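Local atomic coordinates of dual function macrocyclase-peptidase POPB (Galerina marginata, PDB entry 5N4B), a protein that cleaves peptide bonds on the C-terminal side of proline and closes peptide precursors of the amanitin toxins into macrocycles. Residues G604-L609 / F671-T676; K610-T615 / A619-Y624; G625-P630 / D634-L639. The protein carries 1 engineered substitution. All coordinates share one frame; numbering follows the deposited sequence.

Contact 1: residues G604-L609 / F671-T676; sequences GVADLL and FKFIAT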
loop_
_atom_site.group_PDB
_atom_site.type_symbol
_atom_site.label_atom_id
_atom_site.label_comp_id
_atom_site.label_asym_id
_atom_site.label_seq_id
_atom_site.Cartn_x
_atom_site.Cartn_y
_atom_site.Cartn_z
ATOM N N GLY A 604 -7.256 11.943 -1.719
ATOM C CA GLY A 604 -7.441 11.631 -3.117
ATOM C C GLY A 604 -6.853 12.633 -4.085
ATOM O O GLY A 604 -6.728 13.839 -3.812
ATOM N N VAL A 605 -6.479 12.134 -5.259
ATOM C CA VAL A 605 -6.154 13.008 -6.392
ATOM C C VAL A 605 -7.477 13.556 -6.922
ATOM O O VAL A 605 -8.496 12.859 -6.912
ATOM C CB VAL A 605 -5.412 12.213 -7.476
ATOM C CG1 VAL A 605 -5.220 13.005 -8.714
ATOM C CG2 VAL A 605 -4.090 11.687 -6.928
ATOM N N ALA A 606 -7.493 14.812 -7.368
ATOM C CA ALA A 606 -8.720 15.405 -7.913
ATOM C C ALA A 606 -8.479 16.445 -8.990
ATOM O O ALA A 606 -9.379 16.674 -9.828
ATOM C CB ALA A 606 -9.573 16.023 -6.807
ATOM N N ASP A 607 -7.312 17.086 -8.996
ATOM C CA ASP A 607 -6.947 18.038 -10.047
ATOM C C ASP A 607 -6.085 17.244 -11.023
ATOM O O ASP A 607 -4.872 17.116 -10.858
ATOM C CB ASP A 607 -6.246 19.253 -9.478
ATOM C CG ASP A 607 -5.896 20.253 -10.551
ATOM O OD1 ASP A 607 -5.873 19.895 -11.750
ATOM O OD2 ASP A 607 -5.605 21.423 -10.192
ATOM N N LEU A 608 -6.721 16.653 -12.032
ATOM C CA LEU A 608 -5.986 15.832 -12.989
ATOM C C LEU A 608 -5.310 16.664 -14.082
ATOM O O LEU A 608 -4.624 16.091 -14.939
ATOM C CB LEU A 608 -6.879 14.787 -13.643
ATOM C CG LEU A 608 -7.223 13.544 -12.895
ATOM C CD1 LEU A 608 -8.003 12.616 -13.822
ATOM C CD2 LEU A 608 -5.995 12.811 -12.391
ATOM N N LEU A 609 -5.474 17.991 -14.068
ATOM C CA LEU A 609 -4.707 18.847 -14.961
ATOM C C LEU A 609 -3.370 19.273 -14.386
ATOM O O LEU A 609 -2.464 19.585 -15.158
ATOM C CB LEU A 609 -5.495 20.091 -15.390
ATOM C CG LEU A 609 -6.757 19.816 -16.182
ATOM C CD1 LEU A 609 -7.424 21.111 -16.544
ATOM C CD2 LEU A 609 -6.474 19.003 -17.402
ATOM N N PHE A 671 -8.638 20.028 -1.354
ATOM C CA PHE A 671 -9.060 21.404 -1.048
ATOM C C PHE A 671 -9.771 22.048 -2.249
ATOM O O PHE A 671 -10.838 22.671 -2.098
ATOM C CB PHE A 671 -7.872 22.276 -0.641
ATOM C CG PHE A 671 -7.188 21.900 0.611
ATOM C CD1 PHE A 671 -7.711 20.965 1.499
ATOM C CD2 PHE A 671 -5.954 22.500 0.917
ATOM C CE1 PHE A 671 -7.006 20.652 2.675
ATOM C CE2 PHE A 671 -5.280 22.185 2.066
ATOM C CZ PHE A 671 -5.806 21.254 2.940
ATOM N N LYS A 672 -9.195 21.911 -3.437
ATOM C CA LYS A 672 -9.848 22.471 -4.606
ATOM C C LYS A 672 -11.179 21.790 -4.853
ATOM O O LYS A 672 -12.162 22.437 -5.217
ATOM C CB LYS A 672 -8.967 22.352 -5.836
ATOM C CG LYS A 672 -7.756 23.258 -5.845
ATOM C CD LYS A 672 -7.090 23.188 -7.226
ATOM C CE LYS A 672 -5.825 23.932 -7.209
ATOM N NZ LYS A 672 -5.203 23.787 -8.520
ATOM N N PHE A 673 -11.228 20.472 -4.693
ATOM C CA PHE A 673 -12.469 19.766 -4.971
ATOM C C PHE A 673 -13.581 20.228 -4.038
ATOM O O PHE A 673 -14.689 20.537 -4.493
ATOM C CB PHE A 673 -12.272 18.251 -4.967
ATOM C CG PHE A 673 -13.481 17.490 -5.404
ATOM C CD1 PHE A 673 -13.879 17.555 -6.729
ATOM C CD2 PHE A 673 -14.223 16.776 -4.505
ATOM C CE1 PHE A 673 -14.982 16.850 -7.170
ATOM C CE2 PHE A 673 -15.344 16.059 -4.937
ATOM C CZ PHE A 673 -15.721 16.130 -6.276
ATOM N N ILE A 674 -13.317 20.292 -2.731
ATOM C CA ILE A 674 -14.367 20.666 -1.779
ATOM C C ILE A 674 -14.766 22.132 -1.973
ATOM O O ILE A 674 -15.949 22.488 -1.889
ATOM C CB ILE A 674 -14.010 20.326 -0.325
ATOM C CG1 ILE A 674 -15.240 20.360 0.606
ATOM C CG2 ILE A 674 -12.958 21.267 0.183
ATOM C CD1 ILE A 674 -16.291 19.337 0.274
ATOM N N ALA A 675 -13.805 23.003 -2.269
ATOM C CA ALA A 675 -14.165 24.400 -2.517
ATOM C C ALA A 675 -15.052 24.527 -3.748
ATOM O O ALA A 675 -15.986 25.343 -3.778
ATOM C CB ALA A 675 -12.882 25.218 -2.670
ATOM N N THR A 676 -14.771 23.723 -4.771
ATOM C CA THR A 676 -15.559 23.735 -5.995
ATOM C C THR A 676 -16.958 23.169 -5.758
ATOM O O THR A 676 -17.951 23.708 -6.259
ATOM C CB THR A 676 -14.787 22.970 -7.084
ATOM O OG1 THR A 676 -13.521 23.605 -7.293
ATOM C CG2 THR A 676 -15.503 22.977 -8.384
#
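Asp607 and Ala606 meet Lys672 and Phe673 in the alpha/beta-hydrolase domain, where the loop following strand 598-602 runs past helix 668-680. The two segments bury 140 Å² between them, and all four touching residues are buried.

The polar half is a salt bridge, with Lys672 NZ 2.9 Å from Asp607 OD2 and lying nearly in line with the carboxylate's C-O bond. Lys672 reaches this far because its chain is extended beyond CG, with CD passing 3.8 Å from the same Asp607 OD2. On the other side, Asp607 places CG anti to its backbone N (chi1 -179°), which carries the carboxylate out to the ammonium group. Asp36 and Glu42 also form salt bridges with Lys672 NZ, so three carboxylates surround one buried cation and probably stabilise its charge. The second oxygen, Asp607 OD1, turns back to its own loop and takes a weak bond from Leu609 N at 3.0 Å.

The apolar half is small: Ala606 CB stands 4.0 Å from Phe673 CB, and both residues also pack on Met585 of helix 579-590. Ala606 lies about 11 Å, side chain to side chain, from Ala578, the engineered residue at the catalytic serine position.

Within the helix, Lys672 O accepts two bonds from opposite faces of its carbonyl plane, from Thr676 N at 2.9 Å and from Thr676 OG1 at 2.7 Å.

Contact 2: residues K610-T615 / A619-Y624; sequences KFHKFT and AWISEY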
loop_
_atom_site.group_PDB
_atom_site.type_symbol
_atom_site.label_atom_id
_atom_site.label_comp_id
_atom_site.label_asym_id
_atom_site.label_seq_id
_atom_site.Cartn_x
_atom_site.Cartn_y
_atom_site.Cartn_z
ATOM N N LYS A 610 -3.198 19.230 -13.059
ATOM C CA LYS A 610 -1.968 19.714 -12.428
ATOM C C LYS A 610 -1.276 18.668 -11.550
ATOM O O LYS A 610 -0.273 18.993 -10.914
ATOM C CB LYS A 610 -2.242 20.999 -11.617
ATOM C CG LYS A 610 -2.746 22.213 -12.433
ATOM C CD LYS A 610 -2.835 23.543 -11.587
ATOM C CE LYS A 610 -1.474 24.050 -11.160
ATOM N NZ LYS A 610 -1.538 25.410 -10.485
ATOM N N PHE A 611 -1.743 17.426 -11.523
ATOM C CA PHE A 611 -1.185 16.446 -10.593
ATOM C C PHE A 611 0.317 16.263 -10.797
ATOM O O PHE A 611 1.036 15.943 -9.844
ATOM C CB PHE A 611 -1.889 15.081 -10.754
ATOM C CG PHE A 611 -1.571 14.378 -12.079
ATOM C CD1 PHE A 611 -0.451 13.596 -12.205
ATOM C CD2 PHE A 611 -2.373 14.549 -13.199
ATOM C CE1 PHE A 611 -0.101 12.996 -13.416
ATOM C CE2 PHE A 611 -2.028 13.979 -14.402
ATOM C CZ PHE A 611 -0.907 13.170 -14.516
ATOM N N HIS A 612 0.801 16.420 -12.029
ATOM C CA HIS A 612 2.195 16.162 -12.348
ATOM C C HIS A 612 3.119 17.293 -11.945
ATOM O O HIS A 612 4.336 17.143 -12.111
ATOM C CB HIS A 612 2.345 15.836 -13.826
ATOM C CG HIS A 612 1.928 16.934 -14.730
ATOM N ND1 HIS A 612 0.718 17.581 -14.606
ATOM C CD2 HIS A 612 2.537 17.473 -15.815
ATOM C CE1 HIS A 612 0.621 18.515 -15.538
ATOM N NE2 HIS A 612 1.706 18.460 -16.292
ATOM N N LYS A 613 2.583 18.376 -11.410
ATOM C CA LYS A 613 3.354 19.549 -10.992
ATOM C C LYS A 613 3.710 19.537 -9.511
ATOM O O LYS A 613 4.361 20.474 -9.035
ATOM C CB LYS A 613 2.573 20.815 -11.301
ATOM C CG LYS A 613 2.172 21.061 -12.760
ATOM C CD LYS A 613 3.330 21.021 -13.665
ATOM C CE LYS A 613 3.043 21.718 -14.986
ATOM N NZ LYS A 613 4.350 22.022 -15.625
ATOM N N PHE A 614 3.316 18.511 -8.755
ATOM C CA PHE A 614 3.487 18.482 -7.299
ATOM C C PHE A 614 4.146 17.174 -6.903
ATOM O O PHE A 614 3.758 16.099 -7.391
ATOM C CB PHE A 614 2.122 18.618 -6.600
ATOM C CG PHE A 614 1.483 19.912 -6.862
ATOM C CD1 PHE A 614 1.735 20.984 -6.045
ATOM C CD2 PHE A 614 0.646 20.070 -7.935
ATOM C CE1 PHE A 614 1.183 22.221 -6.318
ATOM C CE2 PHE A 614 0.080 21.282 -8.226
ATOM C CZ PHE A 614 0.339 22.363 -7.401
ATOM N N THR A 615 5.083 17.267 -5.944
ATOM C CA THR A 615 5.883 16.177 -5.395
ATOM C C THR A 615 6.188 15.115 -6.458
ATOM O O THR A 615 6.843 15.438 -7.459
ATOM C CB THR A 615 5.277 15.608 -4.112
ATOM O OG1 THR A 615 3.982 15.070 -4.383
ATOM C CG2 THR A 615 5.123 16.679 -3.031
ATOM N N ALA A 619 5.323 10.831 -11.937
ATOM C CA ALA A 619 5.369 9.376 -12.116
ATOM C C ALA A 619 4.025 8.801 -12.489
ATOM O O ALA A 619 3.971 7.674 -13.014
ATOM C CB ALA A 619 5.874 8.731 -10.848
ATOM N N TRP A 620 2.928 9.524 -12.246
ATOM C CA TRP A 620 1.599 9.019 -12.561
ATOM C C TRP A 620 1.143 9.348 -13.984
ATOM O O TRP A 620 0.009 9.018 -14.347
ATOM C CB TRP A 620 0.567 9.564 -11.581
ATOM C CG TRP A 620 0.932 9.475 -10.158
ATOM C CD1 TRP A 620 1.773 8.593 -9.552
ATOM C CD2 TRP A 620 0.467 10.365 -9.150
ATOM N NE1 TRP A 620 1.858 8.885 -8.209
ATOM C CE2 TRP A 620 1.054 9.970 -7.940
ATOM C CE3 TRP A 620 -0.392 11.460 -9.160
ATOM C CZ2 TRP A 620 0.810 10.663 -6.744
ATOM C CZ3 TRP A 620 -0.627 12.145 -7.991
ATOM C CH2 TRP A 620 -0.029 11.760 -6.817
ATOM N N ILE A 621 1.967 9.999 -14.785
ATOM C CA ILE A 621 1.645 10.161 -16.194
ATOM C C ILE A 621 1.417 8.811 -16.865
ATOM O O ILE A 621 0.579 8.703 -17.768
ATOM C CB ILE A 621 2.731 10.998 -16.873
ATOM C CG1 ILE A 621 2.585 12.454 -16.414
ATOM C CG2 ILE A 621 2.618 10.896 -18.368
ATOM C CD1 ILE A 621 3.787 13.330 -16.826
ATOM N N SER A 622 2.116 7.759 -16.430
ATOM C CA SER A 622 1.869 6.440 -17.006
ATOM C C SER A 622 0.488 5.909 -16.652
ATOM O O SER A 622 0.009 4.980 -17.313
ATOM C CB SER A 622 2.941 5.465 -16.546
ATOM O OG SER A 622 2.993 5.401 -15.158
ATOM N N GLU A 623 -0.159 6.459 -15.627
ATOM C CA GLU A 623 -1.489 6.077 -15.196
ATOM C C GLU A 623 -2.605 6.946 -15.746
ATOM O O GLU A 623 -3.665 6.428 -16.098
ATOM C CB GLU A 623 -1.598 6.097 -13.672
ATOM C CG GLU A 623 -2.845 5.420 -13.130
ATOM C CD GLU A 623 -2.870 3.877 -13.289
ATOM O OE1 GLU A 623 -1.823 3.307 -13.634
ATOM O OE2 GLU A 623 -3.962 3.273 -13.085
ATOM N N TYR A 624 -2.399 8.253 -15.821
ATOM C CA TYR A 624 -3.450 9.214 -16.160
ATOM C C TYR A 624 -3.271 9.873 -17.524
ATOM O O TYR A 624 -4.244 10.455 -18.027
ATOM C CB TYR A 624 -3.498 10.311 -15.091
ATOM C CG TYR A 624 -3.700 9.845 -13.670
ATOM C CD1 TYR A 624 -4.630 8.896 -13.384
ATOM C CD2 TYR A 624 -2.966 10.384 -12.632
ATOM C CE1 TYR A 624 -4.827 8.447 -12.089
ATOM C CE2 TYR A 624 -3.146 9.957 -11.336
ATOM C CZ TYR A 624 -4.087 8.981 -11.078
ATOM O OH TYR A 624 -4.182 8.620 -9.767
#
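An aromatic cluster beside the catalytic centre of the hydrolase domain joins the 3-10 turn 611-613 to the short helix 621-624, and Phe611 is the side chain on which it is built. Tyr624 approaches this ring edge-on in a T-shaped stack, with centroids 5.2 Å apart and planes at 80°; Tyr624 CD2 stands over the centre of the Phe611 face. Tyr624 CB adds a contact of 3.9 Å to Phe611 CZ. Trp620 meets the same ring obliquely, its CE3 3.7 Å from Phe611 CD1. Ile621 N lies at the ring's edge, near its plane, and Ile621 CG1 packs 4.0 Å from Phe611 CZ. Phe611 turns its ring toward this helix with CG between its backbone N and carbonyl carbon (chi1 69°). A lighter apolar touch joins Ile621 CD1 to His612 CB at 4.2 Å. Trp620 O accepts from both Glu623 N and Tyr624 N, bonds that fix the turn presenting Trp620 and Tyr624 to Phe611. The Trp620 side chain is about 7 Å from that of the engineered Ala578 and about 8 Å from that of catalytic Asp662. Tyr624 OH bonds to Asn579 at the start of helix 579-590, while Phe611 also packs on His669 of helix 668-680.

Contact 3: residues G625-P630 / D634-L639; sequences GNPSIP and DYIYPL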
loop_
_atom_site.group_PDB
_atom_site.type_symbol
_atom_site.label_atom_id
_atom_site.label_comp_id
_atom_site.label_asym_id
_atom_site.label_seq_id
_atom_site.Cartn_x
_atom_site.Cartn_y
_atom_site.Cartn_z
ATOM N N GLY A 625 -2.077 9.836 -18.107
ATOM C CA GLY A 625 -1.765 10.683 -19.240
ATOM C C GLY A 625 -1.077 11.972 -18.809
ATOM O O GLY A 625 -0.965 12.308 -17.627
ATOM N N ASN A 626 -0.643 12.733 -19.812
ATOM C CA ASN A 626 0.097 13.965 -19.598
ATOM C C ASN A 626 -0.779 15.150 -20.004
ATOM O O ASN A 626 -1.061 15.326 -21.201
ATOM C CB ASN A 626 1.384 13.952 -20.416
ATOM C CG ASN A 626 2.290 15.110 -20.087
ATOM O OD1 ASN A 626 1.847 16.171 -19.595
ATOM N ND2 ASN A 626 3.577 14.931 -20.375
ATOM N N PRO A 627 -1.241 15.969 -19.062
ATOM C CA PRO A 627 -2.094 17.118 -19.410
ATOM C C PRO A 627 -1.468 18.089 -20.372
ATOM O O PRO A 627 -2.224 18.833 -21.000
ATOM C CB PRO A 627 -2.345 17.807 -18.062
ATOM C CG PRO A 627 -2.122 16.732 -16.992
ATOM C CD PRO A 627 -1.019 15.858 -17.599
ATOM N N SER A 628 -0.140 18.104 -20.507
ATOM C CA SER A 628 0.510 19.028 -21.440
ATOM C C SER A 628 0.585 18.495 -22.867
ATOM O O SER A 628 1.069 19.207 -23.764
ATOM C CB SER A 628 1.926 19.358 -20.972
ATOM O OG SER A 628 2.783 18.256 -21.181
ATOM N N ILE A 629 0.136 17.277 -23.121
ATOM C CA ILE A 629 0.106 16.717 -24.469
ATOM C C ILE A 629 -1.315 16.882 -24.997
ATOM O O ILE A 629 -2.251 16.332 -24.395
ATOM C CB ILE A 629 0.539 15.248 -24.474
ATOM C CG1 ILE A 629 1.985 15.171 -23.976
ATOM C CG2 ILE A 629 0.393 14.634 -25.849
ATOM C CD1 ILE A 629 2.594 13.805 -23.922
ATOM N N PRO A 630 -1.522 17.597 -26.098
ATOM C CA PRO A 630 -2.901 17.922 -26.511
ATOM C C PRO A 630 -3.851 16.759 -26.672
ATOM O O PRO A 630 -5.048 16.879 -26.329
ATOM C CB PRO A 630 -2.688 18.682 -27.837
ATOM C CG PRO A 630 -1.343 19.337 -27.661
ATOM C CD PRO A 630 -0.516 18.350 -26.878
ATOM N N ASP A 634 -7.183 15.869 -23.978
ATOM C CA ASP A 634 -8.552 15.677 -24.436
ATOM C C ASP A 634 -9.290 14.540 -23.745
ATOM O O ASP A 634 -10.524 14.567 -23.685
ATOM C CB ASP A 634 -8.601 15.496 -25.947
ATOM C CG ASP A 634 -8.443 16.797 -26.680
ATOM O OD1 ASP A 634 -8.449 17.914 -26.106
ATOM O OD2 ASP A 634 -8.300 16.685 -27.911
ATOM N N TYR A 635 -8.604 13.508 -23.252
ATOM C CA TYR A 635 -9.285 12.499 -22.450
ATOM C C TYR A 635 -9.162 12.733 -20.949
ATOM O O TYR A 635 -10.000 12.236 -20.192
ATOM C CB TYR A 635 -8.857 11.080 -22.840
ATOM C CG TYR A 635 -7.407 10.701 -22.689
ATOM C CD1 TYR A 635 -6.827 10.490 -21.450
ATOM C CD2 TYR A 635 -6.624 10.444 -23.799
ATOM C CE1 TYR A 635 -5.493 10.100 -21.336
ATOM C CE2 TYR A 635 -5.312 10.016 -23.691
ATOM C CZ TYR A 635 -4.740 9.832 -22.443
ATOM O OH TYR A 635 -3.421 9.407 -22.313
ATOM N N ILE A 636 -8.178 13.524 -20.516
ATOM C CA ILE A 636 -8.020 13.855 -19.093
ATOM C C ILE A 636 -9.039 14.887 -18.629
ATOM O O ILE A 636 -9.673 14.746 -17.569
ATOM C CB ILE A 636 -6.595 14.357 -18.814
ATOM C CG1 ILE A 636 -5.586 13.263 -19.059
ATOM C CG2 ILE A 636 -6.463 14.869 -17.389
ATOM C CD1 ILE A 636 -4.112 13.785 -19.162
ATOM N N TYR A 637 -9.154 15.981 -19.368
ATOM C CA TYR A 637 -10.003 17.085 -18.937
ATOM C C TYR A 637 -11.426 16.679 -18.643
ATOM O O TYR A 637 -11.965 17.123 -17.611
ATOM C CB TYR A 637 -9.928 18.174 -20.017
ATOM C CG TYR A 637 -10.604 19.479 -19.715
ATOM C CD1 TYR A 637 -10.488 20.098 -18.487
ATOM C CD2 TYR A 637 -11.306 20.145 -20.718
ATOM C CE1 TYR A 637 -11.069 21.338 -18.237
ATOM C CE2 TYR A 637 -11.897 21.404 -20.463
ATOM C CZ TYR A 637 -11.766 21.962 -19.218
ATOM O OH TYR A 637 -12.327 23.193 -18.946
ATOM N N PRO A 638 -12.089 15.840 -19.441
ATOM C CA PRO A 638 -13.474 15.450 -19.097
ATOM C C PRO A 638 -13.596 14.524 -17.897
ATOM O O PRO A 638 -14.716 14.308 -17.438
ATOM C CB PRO A 638 -13.981 14.749 -20.365
ATOM C CG PRO A 638 -12.917 14.958 -21.391
ATOM C CD PRO A 638 -11.665 15.353 -20.759
ATOM N N LEU A 639 -12.498 13.951 -17.421
ATOM C CA LEU A 639 -12.503 13.086 -16.260
ATOM C C LEU A 639 -12.091 13.800 -14.977
ATOM O O LEU A 639 -12.368 13.293 -13.885
ATOM C CB LEU A 639 -11.532 11.927 -16.511
ATOM C CG LEU A 639 -11.641 10.723 -15.616
ATOM C CD1 LEU A 639 -13.035 10.111 -15.802
ATOM C CD2 LEU A 639 -10.549 9.744 -16.053
#
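Ile636 of helix 630-636 reaches Gly625 and Pro627 in the loop that joins this helix to helix 621-624, both parts of the alpha/beta-hydrolase domain. Its CB already points at the loop. From there Ile636 CG1 stands anti to the carbonyl carbon (chi1 -65°) and meets Tyr624 O of the preceding helix; the other branch, Ile636 CG2, packs on Leu608 O. With chi2 near 165°, the chain stays extended and Ile636 CD1 ends against the loop backbone, 3.6 Å from both Gly625 C and Pro627 N. The pyrrolidine ring of Pro627 comes to the same methyl, Pro627 CD lying 4.0 Å from Ile636 CD1.

Beside this tip, Tyr635 OH lies 3.7 Å from Gly625 CA. Gly625 leaves the preceding helix with positive phi, and its bare CA lets Tyr635 OH and Ile636 CD1 close in on the backbone.

Polar bonds shape the loop itself. Asn626 OD1 accepts from Ser628 N (an Asx turn) and Ser628 OG, both from the same face of its carbonyl plane. A type I turn spans Asn626 to Ile629. Asp634 N to Pro630 O, at 3.3 Å and 140°, is the weak first-turn i to i+4 bond of helix 630-636 itself. The Asp634 carboxylate accepts from Ser26 OG and from the backbone N of Ser28. Loop and helix are thus held here by van der Waals packing of a methyl against the Gly625-Pro627 backbone and the Pro627 ring.

Overall arrangement
All three contacts lie on the same side of the chain's centre, in the alpha/beta-hydrolase domain. Contact 1 joins ends 62 residues apart and closes a long loop, inside which contacts 2 and 3 follow in series; their short helices, 621-624 and 630-636, are consecutive. The centres of contact 1 and contact 2 are about 14 Å apart, those of contact 1 and contact 3 about 15 Å, and those of contact 2 and contact 3 about 11 Å. They touch directly: Val605 CG2 lies 3.7 Å from Trp620 CZ3, and Phe611 CZ is 3.2 Å from Gly625 O. Residues 604-639 thus pack against one another and on helix 668-680, extending from beside the catalytic residues to a region away from them.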